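Local coordinates for organic hydroperoxide resistance protein (Legionella pneumophila, PDB 6MJN) that probably reduces organic hydroperoxides through reactive cysteines, as its OsmC/Ohr relatives do, and is a dimer in the crystal, at residues G49-P53 with E54-A58; N132-R135 with G136-V140. One frame throughout, in Å; residues are numbered along the deposited sequence. Where two conformers were deposited one is given.

Contact 1. Residues G49-P53 with E54-A58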
loop_
_atom_site.group_PDB
_atom_site.type_symbol
_atom_site.label_atom_id
_atom_site.label_comp_id
_atom_site.label_asym_id
_atom_site.label_seq_id
_atom_site.Cartn_x
_atom_site.Cartn_y
_atom_site.Cartn_z
ATOM N N GLY B 49 18.143 -6.802 -1.469
ATOM C CA GLY B 49 18.317 -7.079 -2.879
ATOM C C GLY B 49 17.031 -7.188 -3.672
ATOM O O GLY B 49 17.092 -7.470 -4.879
ATOM N N ALA B 50 15.880 -7.002 -3.028
ATOM C CA ALA B 50 14.576 -6.902 -3.683
ATOM C C ALA B 50 13.656 -6.063 -2.800
ATOM O O ALA B 50 13.996 -5.727 -1.661
ATOM C CB ALA B 50 13.969 -8.283 -3.947
ATOM N N THR B 51 12.468 -5.732 -3.323
ATOM C CA THR B 51 11.568 -4.839 -2.598
ATOM C C THR B 51 10.799 -5.605 -1.517
ATOM O O THR B 51 11.010 -6.800 -1.292
ATOM C CB THR B 51 10.622 -4.126 -3.565
ATOM O OG1 THR B 51 9.992 -3.017 -2.893
ATOM C CG2 THR B 51 9.549 -5.060 -4.061
ATOM N N ASN B 52 9.899 -4.902 -0.832
ATOM C CA ASN B 52 9.177 -5.436 0.320
ATOM C C ASN B 52 7.869 -4.656 0.473
ATOM O O ASN B 52 7.685 -3.600 -0.157
ATOM C CB ASN B 52 10.032 -5.342 1.599
ATOM C CG ASN B 52 10.510 -3.932 1.866
ATOM O OD1 ASN B 52 9.701 -3.056 2.123
ATOM N ND2 ASN B 52 11.832 -3.713 1.830
ATOM N N PRO B 53 6.940 -5.137 1.314
ATOM C CA PRO B 53 5.659 -4.422 1.468
ATOM C C PRO B 53 5.776 -2.973 1.941
ATOM O O PRO B 53 4.899 -2.182 1.591
ATOM C CB PRO B 53 4.902 -5.279 2.495
ATOM C CG PRO B 53 5.450 -6.666 2.266
ATOM C CD PRO B 53 6.917 -6.440 2.013
ATOM N N GLU B 54 6.765 -2.613 2.774
ATOM C CA GLU B 54 6.873 -1.211 3.195
ATOM C C GLU B 54 7.201 -0.313 2.019
ATOM O O GLU B 54 6.682 0.813 1.927
ATOM C CB GLU B 54 7.934 -1.037 4.291
ATOM C CG GLU B 54 7.493 -1.596 5.645
ATOM C CD GLU B 54 7.327 -3.101 5.630
ATOM O OE1 GLU B 54 8.193 -3.813 5.055
ATOM O OE2 GLU B 54 6.309 -3.571 6.177
ATOM N N GLN B 55 8.090 -0.781 1.125
ATOM C CA GLN B 55 8.418 -0.013 -0.073
ATOM C C GLN B 55 7.210 0.120 -0.986
ATOM O O GLN B 55 6.973 1.180 -1.581
ATOM C CB GLN B 55 9.576 -0.682 -0.824
ATOM C CG GLN B 55 10.898 -0.536 -0.096
ATOM C CD GLN B 55 12.112 -0.836 -0.963
ATOM O OE1 GLN B 55 12.021 -1.493 -2.011
ATOM N NE2 GLN B 55 13.261 -0.365 -0.514
ATOM N N LEU B 56 6.464 -0.966 -1.146
ATOM C CA LEU B 56 5.271 -0.910 -1.984
ATOM C C LEU B 56 4.259 0.079 -1.438
ATOM O O LEU B 56 3.631 0.811 -2.212
ATOM C CB LEU B 56 4.659 -2.300 -2.102
ATOM C CG LEU B 56 5.581 -3.237 -2.871
ATOM C CD1 LEU B 56 5.090 -4.665 -2.736
ATOM C CD2 LEU B 56 5.622 -2.789 -4.328
ATOM N N PHE B 57 4.109 0.143 -0.099
ATOM C CA PHE B 57 3.170 1.083 0.498
ATOM C C PHE B 57 3.678 2.513 0.337
ATOM O O PHE B 57 2.919 3.409 -0.052
ATOM C CB PHE B 57 2.967 0.752 1.983
ATOM C CG PHE B 57 1.877 1.561 2.625
ATOM C CD1 PHE B 57 0.558 1.140 2.527
ATOM C CD2 PHE B 57 2.167 2.753 3.263
ATOM C CE1 PHE B 57 -0.471 1.879 3.098
ATOM C CE2 PHE B 57 1.154 3.511 3.824
ATOM C CZ PHE B 57 -0.175 3.068 3.738
ATOM N N ALA B 58 4.974 2.721 0.554
ATOM C CA ALA B 58 5.539 4.052 0.372
ATOM C C ALA B 58 5.390 4.512 -1.073
ATOM O O ALA B 58 5.048 5.670 -1.340
ATOM C CB ALA B 58 7.004 4.062 0.784
#

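Contact 2. Residues N132-R135 with G136-V140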
loop_
_atom_site.group_PDB
_atom_site.type_symbol
_atom_site.label_atom_id
_atom_site.label_comp_id
_atom_site.label_asym_id
_atom_site.label_seq_id
_atom_site.Cartn_x
_atom_site.Cartn_y
_atom_site.Cartn_z
ATOM N N ASN B 132 -7.349 8.358 3.380
ATOM C CA ASN B 132 -8.632 8.024 3.982
ATOM C C ASN B 132 -8.613 6.624 4.558
ATOM O O ASN B 132 -9.237 6.374 5.598
ATOM C CB ASN B 132 -9.757 8.192 2.952
ATOM C CG ASN B 132 -10.047 9.646 2.672
ATOM O OD1 ASN B 132 -10.029 10.476 3.592
ATOM N ND2 ASN B 132 -10.298 9.973 1.411
ATOM N N ALA B 133 -7.865 5.714 3.929
ATOM C CA ALA B 133 -7.821 4.341 4.415
ATOM C C ALA B 133 -7.130 4.228 5.769
ATOM O O ALA B 133 -7.431 3.303 6.532
ATOM C CB ALA B 133 -7.101 3.440 3.403
ATOM N N ILE B 134 -6.220 5.145 6.101
ATOM C CA ILE B 134 -5.435 5.004 7.323
ATOM C C ILE B 134 -5.778 6.067 8.361
ATOM O O ILE B 134 -5.132 6.119 9.406
ATOM C CB ILE B 134 -3.931 4.994 7.019
ATOM C CG1 ILE B 134 -3.463 6.386 6.528
ATOM C CG2 ILE B 134 -3.635 3.897 5.990
ATOM C CD1 ILE B 134 -1.954 6.468 6.106
ATOM N N ARG B 135 -6.801 6.891 8.116
ATOM C CA ARG B 135 -7.139 7.948 9.062
ATOM C C ARG B 135 -7.500 7.342 10.415
ATOM O O ARG B 135 -8.143 6.288 10.500
ATOM C CB ARG B 135 -8.296 8.804 8.526
ATOM C CG ARG B 135 -8.269 10.236 9.054
ATOM C CD ARG B 135 -9.179 11.218 8.306
ATOM N NE ARG B 135 -9.077 11.177 6.842
ATOM C CZ ARG B 135 -8.059 11.647 6.126
ATOM N NH1 ARG B 135 -6.993 12.189 6.711
ATOM N NH2 ARG B 135 -8.108 11.567 4.806
ATOM N N GLY B 136 -7.068 8.009 11.486
ATOM C CA GLY B 136 -7.345 7.532 12.832
ATOM C C GLY B 136 -6.556 6.321 13.278
ATOM O O GLY B 136 -6.682 5.928 14.452
ATOM N N ASN B 137 -5.745 5.696 12.392
ATOM C CA ASN B 137 -4.919 4.528 12.718
ATOM C C ASN B 137 -3.431 4.780 12.598
ATOM O O ASN B 137 -2.641 4.162 13.330
ATOM C CB ASN B 137 -5.200 3.335 11.804
ATOM C CG ASN B 137 -6.621 2.859 11.859
ATOM O OD1 ASN B 137 -7.230 2.777 12.930
ATOM N ND2 ASN B 137 -7.154 2.499 10.690
ATOM N N VAL B 138 -3.029 5.580 11.618
ATOM C CA VAL B 138 -1.628 5.819 11.300
ATOM C C VAL B 138 -1.373 7.304 11.479
ATOM O O VAL B 138 -2.125 8.144 10.969
ATOM C CB VAL B 138 -1.267 5.356 9.872
ATOM C CG1 VAL B 138 0.160 5.774 9.510
ATOM C CG2 VAL B 138 -1.428 3.830 9.738
ATOM N N ASP B 139 -0.336 7.623 12.224
ATOM C CA ASP B 139 0.116 8.998 12.315
ATOM C C ASP B 139 0.800 9.372 11.004
ATOM O O ASP B 139 1.734 8.685 10.571
ATOM C CB ASP B 139 1.072 9.141 13.496
ATOM C CG ASP B 139 1.140 10.557 14.022
ATOM O OD1 ASP B 139 1.768 11.412 13.364
ATOM O OD2 ASP B 139 0.552 10.813 15.093
ATOM N N VAL B 140 0.332 10.443 10.360
ATOM C CA VAL B 140 0.920 10.918 9.114
ATOM C C VAL B 140 1.403 12.340 9.349
ATOM O O VAL B 140 0.615 13.213 9.735
ATOM C CB VAL B 140 -0.069 10.854 7.932
ATOM C CG1 VAL B 140 0.616 11.340 6.648
ATOM C CG2 VAL B 140 -0.614 9.433 7.754
#

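Contact 1. Residues G49-P53 with E54-A58
Thr51, two residues before helix 53-76, is joined side chain to side chain with Gln55 in the helix's first turn. Thr51 OG1 donates to Gln55 OE1 over 2.7 Å, in the plane of the amide and on a lone pair of its oxygen. With chi1 at -165°, OG1 swings away from its own backbone N and comes up beside Gln55 CB, 3.1 Å off. The other end of the amide, Gln55 NE2, makes weak hydrogen bonds to Asp31 and Thr15 of the second subunit.

The second polar pair is a helix N-cap. Asn52, directly followed by proline in the first turn, folds its side chain over (chi1 55°), and Asn52 OD1 accepts from Gln55 N at 3.0 Å, the N-H arriving tilted from the amide plane. Asn52 ND2 is held by Tyr13 of the second subunit, so both ends of this buried amide are fixed.

Backbone bonds start the helix proper: Leu56 N reaches Asn52 O at 3.1 Å and Phe57 N reaches Pro53 O at 3.0 Å. Pro53 O also accepts from Tyr130 of the second subunit.

Carbon contacts fill in around these carbonyls. Leu56 CG rests 3.5 Å from Asn52 O, while Phe57 CB lies equally near Pro53 O before its ring leads off toward strand 99-110.

Contact 2. Residues N132-R135 with G136-V140
Asn137 brings its flat amide past the Arg135 carbonyl of its own chain, ND2 standing 3.9 Å from Arg135 O, yet its hydrogen bonds lie across the dimer interface. There ND2 donates to Ala133 O and Arg135 O of the second subunit, and the second subunit's Asn137 returns the same pair of bonds. The other flat group, the guanidinium of Arg135, has Asn132 OD1 at its edge, within 2° of its plane. That bond, from NH2, is doubtful in detail, because it is unusually short and Arg135 was deposited in two conformers.

Residues 132-140 form the exit from helix 129-134, through a type II beta turn over Ile134-Asn137, toward strand 140-146. Arg135 and Gly136 are its two central residues, and Gly136 takes the positive phi (73°) that this turn needs at its third position. Ile134 O is gripped twice. Asn137 N closes the turn on it at 3.1 Å from above the carbonyl plane, whereas Val138 N, also at 3.1 Å, comes in nearly along the C=O axis.

Apolar branches meet beside the turn. The Ile134 side chain crosses Val138 obliquely, its CB 3.9 Å from Val138 CG2. Around them, Ile134 and Val140 touch Tyr61 on helix 53-76, while Val138 meets Val103 and Val140 meets Leu105 on strand 99-110; Val138 also packs on Ala133 of the second subunit. Ile134 holds CG1 between its backbone N and carbonyl carbon (chi1 69°), with the chain extended beyond. This sends CD1 past Val138 toward the start of the strand, where it meets Val140 CG2 at 3.6 Å.

Contact 1 comes first along the chain, at the start of helix 53-76; contact 2 follows much later, between helix 129-134 and strand 140-146. Their centres lie about 19 Å apart, but the two meet where Phe57 CZ packs on Ile134 CG2 at 4.2 Å. Helix 53-76 links them further, since its Tyr61 lies against the side chains of contact 2, and Phe57 and Val138 share Val103 of strand 99-110. Both contacts also bond to the second subunit, so the ends of two helices are fixed within the dimer interface. This agrees with the intertwined dimer of OsmC-like proteins, in which the long central helix carries a reactive cysteine.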